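Local atomic coordinates of carboxylesterase (Uncultured bacterium, PDB entry 5GMX), a protein that hydrolyses carboxylic esters as a family VIII carboxylesterase and also shows activity toward oxyimino cephalosporins. Residues Q115-R127 with Q148-A162. Sequence-based numbering, arbitrary orientation.
Sequences QLLSHQAGICGPR and QWPFFEPGTANGYHA. With PMS (phenylmethanesulfonic acid), chain C.
His119 ND1 accepts an almost straight hydrogen bond from His161 N, 2.9 Å long, although the donor lies 26° out of the imidazole plane. Tyr160 CD1 lies over one face of the same ring, 3.6 Å from His119 CE1, and the two side chains run alongside each other. His161 passes His119 in the opposite direction, its own ring lying flat against the backbone of Cys124, whose CA sits over the ring centre in a CH-pi contact; His161 ND1 is turned back to donate to Gly159 O. Backbone bonds from Gly159 N to His119 O, Gly155 N to Gln120 O and Phe151 N to Gly122 O join the two irregular segments, and side chains add to them. At the far end the extended chain of Gln148 (chi1 -173°) carries its amide between two backbone groups: NE2 donates to Gly125 O, near the amide plane, at 2.7 Å, and OE1 accepts from Arg127 N, which stands above its carbonyl plane. Arg127 answers by gripping Trp149 O side-on with NE and NH2, each 2.8 Å away, while Phe151 CE1 lies over one guanidinium face. Phe152 is sandwiched between Gly122 CA and Ala157 CB. Beyond the cluster, Tyr160 OH bonds Lys74 NZ and approaches PMS O2S at 3.4 Å. Segment 148-162 brings Tyr160 into the phenylmethanesulfonic acid pocket, consistent with the Ser71-Lys74-Tyr160 arrangement of family VIII esterases and class C beta-lactamases.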
# COMPACT_ATOMS: atom_id res chain seq x y z
N GLN A 115 -13.38 6.87 9.96
CA GLN A 115 -14.31 6.01 9.23
C GLN A 115 -13.99 5.92 7.74
O GLN A 115 -14.08 4.84 7.14
CB GLN A 115 -15.75 6.50 9.41
CG GLN A 115 -16.31 6.26 10.80
CD GLN A 115 -17.68 6.90 10.99
OE1 GLN A 115 -18.06 7.81 10.26
NE2 GLN A 115 -18.43 6.41 11.97
N LEU A 116 -13.64 7.05 7.13
CA LEU A 116 -13.22 7.07 5.73
C LEU A 116 -11.99 6.17 5.52
O LEU A 116 -11.93 5.41 4.55
CB LEU A 116 -12.89 8.51 5.29
CG LEU A 116 -12.59 8.76 3.81
CD1 LEU A 116 -13.86 8.76 2.99
CD2 LEU A 116 -11.81 10.05 3.60
N LEU A 117 -11.03 6.26 6.42
CA LEU A 117 -9.78 5.51 6.28
C LEU A 117 -9.90 4.03 6.61
O LEU A 117 -9.01 3.26 6.27
CB LEU A 117 -8.69 6.11 7.16
CG LEU A 117 -8.10 7.41 6.64
CD1 LEU A 117 -7.19 8.00 7.69
CD2 LEU A 117 -7.31 7.09 5.39
N SER A 118 -11.00 3.64 7.26
CA SER A 118 -11.24 2.23 7.59
C SER A 118 -12.33 1.61 6.72
O SER A 118 -12.92 0.59 7.09
CB SER A 118 -11.60 2.06 9.07
OG SER A 118 -12.69 2.88 9.44
N HIS A 119 -12.57 2.22 5.56
CA HIS A 119 -13.48 1.67 4.55
C HIS A 119 -14.91 1.58 5.08
O HIS A 119 -15.66 0.69 4.70
CB HIS A 119 -13.01 0.30 4.06
CG HIS A 119 -11.59 0.30 3.57
ND1 HIS A 119 -11.26 0.56 2.26
CD2 HIS A 119 -10.42 0.11 4.23
CE1 HIS A 119 -9.95 0.52 2.13
NE2 HIS A 119 -9.42 0.25 3.31
N GLN A 120 -15.28 2.52 5.95
CA GLN A 120 -16.62 2.55 6.51
C GLN A 120 -17.48 3.72 6.00
O GLN A 120 -18.54 3.97 6.55
CB GLN A 120 -16.56 2.63 8.03
CG GLN A 120 -15.80 1.51 8.68
CD GLN A 120 -15.94 1.55 10.18
OE1 GLN A 120 -16.89 0.98 10.73
NE2 GLN A 120 -15.02 2.23 10.85
N ALA A 121 -17.01 4.44 4.99
CA ALA A 121 -17.79 5.55 4.44
C ALA A 121 -18.85 5.06 3.46
O ALA A 121 -19.77 5.79 3.12
CB ALA A 121 -16.88 6.57 3.77
N GLY A 122 -18.69 3.84 2.97
CA GLY A 122 -19.69 3.25 2.09
C GLY A 122 -19.65 3.69 0.64
O GLY A 122 -20.61 3.51 -0.09
N ILE A 123 -18.55 4.29 0.21
CA ILE A 123 -18.43 4.65 -1.20
C ILE A 123 -17.34 3.79 -1.85
O ILE A 123 -16.34 4.30 -2.39
CB ILE A 123 -18.14 6.14 -1.40
CG1 ILE A 123 -17.09 6.63 -0.41
CG2 ILE A 123 -19.41 6.96 -1.19
CD1 ILE A 123 -16.72 8.07 -0.61
N CYS A 124 -17.56 2.49 -1.78
CA CYS A 124 -16.55 1.48 -2.09
C CYS A 124 -16.04 1.55 -3.54
O CYS A 124 -14.94 1.09 -3.84
CB CYS A 124 -17.11 0.09 -1.77
SG CYS A 124 -18.05 0.03 -0.19
N GLY A 125 -16.86 2.13 -4.41
CA GLY A 125 -16.49 2.34 -5.80
C GLY A 125 -17.48 3.30 -6.45
O GLY A 125 -18.55 3.55 -5.90
N PRO A 126 -17.13 3.84 -7.63
CA PRO A 126 -18.02 4.79 -8.31
C PRO A 126 -19.31 4.11 -8.73
O PRO A 126 -19.26 2.98 -9.19
CB PRO A 126 -17.21 5.24 -9.53
CG PRO A 126 -15.78 4.80 -9.24
CD PRO A 126 -15.91 3.58 -8.40
N ARG A 127 -20.45 4.78 -8.59
CA ARG A 127 -21.71 4.16 -8.95
C ARG A 127 -21.84 4.01 -10.47
O ARG A 127 -22.39 3.02 -10.96
CB ARG A 127 -22.88 4.97 -8.41
CG ARG A 127 -23.26 4.59 -6.99
CD ARG A 127 -24.46 5.37 -6.48
NE ARG A 127 -24.67 5.10 -5.06
CZ ARG A 127 -25.31 4.03 -4.60
NH1 ARG A 127 -25.81 3.14 -5.45
NH2 ARG A 127 -25.44 3.85 -3.29
N GLN A 148 -21.44 11.26 -4.09
CA GLN A 148 -22.05 9.94 -4.18
C GLN A 148 -22.78 9.49 -2.91
O GLN A 148 -22.31 9.71 -1.80
CB GLN A 148 -20.98 8.91 -4.53
CG GLN A 148 -21.48 7.52 -4.80
CD GLN A 148 -20.43 6.68 -5.48
OE1 GLN A 148 -19.98 6.99 -6.58
NE2 GLN A 148 -20.03 5.59 -4.83
N TRP A 149 -23.93 8.86 -3.12
CA TRP A 149 -24.71 8.24 -2.05
C TRP A 149 -24.10 6.89 -1.66
O TRP A 149 -23.88 6.04 -2.52
CB TRP A 149 -26.17 8.07 -2.52
CG TRP A 149 -27.08 7.43 -1.53
CD1 TRP A 149 -27.53 6.13 -1.54
CD2 TRP A 149 -27.65 8.04 -0.37
NE1 TRP A 149 -28.34 5.90 -0.46
CE2 TRP A 149 -28.44 7.06 0.27
CE3 TRP A 149 -27.57 9.32 0.18
CZ2 TRP A 149 -29.14 7.32 1.45
CZ3 TRP A 149 -28.27 9.58 1.35
CH2 TRP A 149 -29.05 8.58 1.97
N PRO A 150 -23.82 6.70 -0.37
CA PRO A 150 -23.19 5.47 0.13
C PRO A 150 -24.02 4.21 -0.10
O PRO A 150 -25.26 4.27 -0.09
CB PRO A 150 -23.04 5.73 1.63
CG PRO A 150 -23.09 7.21 1.77
CD PRO A 150 -24.02 7.68 0.71
N PHE A 151 -23.35 3.08 -0.29
CA PHE A 151 -24.02 1.80 -0.49
C PHE A 151 -24.61 1.26 0.80
O PHE A 151 -25.57 0.50 0.78
CB PHE A 151 -23.04 0.77 -1.06
CG PHE A 151 -22.55 1.12 -2.42
CD1 PHE A 151 -23.39 1.04 -3.51
CD2 PHE A 151 -21.23 1.53 -2.61
CE1 PHE A 151 -22.93 1.36 -4.78
CE2 PHE A 151 -20.77 1.86 -3.88
CZ PHE A 151 -21.62 1.77 -4.96
N PHE A 152 -24.01 1.62 1.93
CA PHE A 152 -24.54 1.25 3.23
C PHE A 152 -24.40 2.44 4.15
O PHE A 152 -23.71 3.41 3.82
CB PHE A 152 -23.84 0.01 3.81
CG PHE A 152 -22.31 0.08 3.80
CD1 PHE A 152 -21.63 0.79 4.78
CD2 PHE A 152 -21.58 -0.57 2.82
CE1 PHE A 152 -20.23 0.84 4.78
CE2 PHE A 152 -20.18 -0.52 2.80
CZ PHE A 152 -19.51 0.19 3.79
N GLU A 153 -25.08 2.41 5.29
CA GLU A 153 -24.98 3.50 6.25
C GLU A 153 -23.55 3.61 6.79
O GLU A 153 -23.00 2.64 7.30
CB GLU A 153 -25.95 3.29 7.39
CG GLU A 153 -25.94 4.43 8.38
CD GLU A 153 -26.99 4.27 9.44
OE1 GLU A 153 -27.75 3.28 9.39
OE2 GLU A 153 -27.07 5.13 10.33
N PRO A 154 -22.94 4.81 6.68
CA PRO A 154 -21.54 4.97 7.10
C PRO A 154 -21.32 4.59 8.56
O PRO A 154 -22.14 4.93 9.41
CB PRO A 154 -21.29 6.47 6.89
CG PRO A 154 -22.25 6.85 5.80
CD PRO A 154 -23.48 6.03 6.08
N GLY A 155 -20.23 3.87 8.84
CA GLY A 155 -19.92 3.45 10.20
C GLY A 155 -20.57 2.16 10.66
O GLY A 155 -20.26 1.66 11.74
N THR A 156 -21.47 1.59 9.85
CA THR A 156 -22.20 0.38 10.26
C THR A 156 -21.67 -0.88 9.58
O THR A 156 -22.12 -1.98 9.88
CB THR A 156 -23.71 0.49 9.95
OG1 THR A 156 -23.89 0.58 8.53
CG2 THR A 156 -24.30 1.73 10.59
N ALA A 157 -20.73 -0.70 8.66
CA ALA A 157 -20.12 -1.82 7.93
C ALA A 157 -18.83 -1.33 7.30
O ALA A 157 -18.59 -0.13 7.24
CB ALA A 157 -21.05 -2.36 6.87
N ASN A 158 -17.99 -2.27 6.86
CA ASN A 158 -16.82 -1.92 6.07
C ASN A 158 -16.90 -2.62 4.72
O ASN A 158 -17.33 -3.77 4.63
CB ASN A 158 -15.52 -2.27 6.80
CG ASN A 158 -15.59 -3.59 7.55
OD1 ASN A 158 -16.12 -3.65 8.66
ND2 ASN A 158 -15.04 -4.64 6.96
N GLY A 159 -16.54 -1.89 3.68
CA GLY A 159 -16.51 -2.42 2.33
C GLY A 159 -15.27 -1.86 1.66
O GLY A 159 -15.20 -0.67 1.38
N TYR A 160 -14.31 -2.72 1.39
CA TYR A 160 -13.02 -2.33 0.80
C TYR A 160 -13.16 -1.36 -0.37
O TYR A 160 -13.75 -1.69 -1.39
CB TYR A 160 -12.29 -3.59 0.36
CG TYR A 160 -10.85 -3.42 -0.07
CD1 TYR A 160 -9.93 -2.76 0.74
CD2 TYR A 160 -10.39 -3.97 -1.25
CE1 TYR A 160 -8.61 -2.63 0.36
CE2 TYR A 160 -9.06 -3.86 -1.64
CZ TYR A 160 -8.18 -3.19 -0.83
OH TYR A 160 -6.87 -3.09 -1.22
N HIS A 161 -12.63 -0.16 -0.20
CA HIS A 161 -12.62 0.85 -1.25
C HIS A 161 -11.46 0.52 -2.20
O HIS A 161 -10.42 1.17 -2.20
CB HIS A 161 -12.51 2.26 -0.65
CG HIS A 161 -13.75 2.68 0.10
ND1 HIS A 161 -14.42 1.83 0.96
CD2 HIS A 161 -14.44 3.84 0.11
CE1 HIS A 161 -15.47 2.46 1.46
NE2 HIS A 161 -15.50 3.68 0.96
N ALA A 162 -11.67 -0.54 -2.98
CA ALA A 162 -10.61 -1.25 -3.69
C ALA A 162 -9.70 -0.40 -4.57
O ALA A 162 -8.50 -0.66 -4.67
CB ALA A 162 -11.22 -2.35 -4.53
C PMS C . -6.18 -3.30 -5.72
S PMS C . -5.41 -4.22 -4.40
C1 PMS C . -7.20 -4.13 -6.49
C2 PMS C . -6.81 -4.84 -7.62
C3 PMS C . -7.74 -5.59 -8.32
C4 PMS C . -9.06 -5.64 -7.90
C5 PMS C . -9.45 -4.94 -6.77
C6 PMS C . -8.52 -4.18 -6.07
O2S PMS C . -6.29 -5.28 -3.78
O1S PMS C . -4.27 -5.06 -4.92
O HOH W 1 -21.56 4.70 -2.90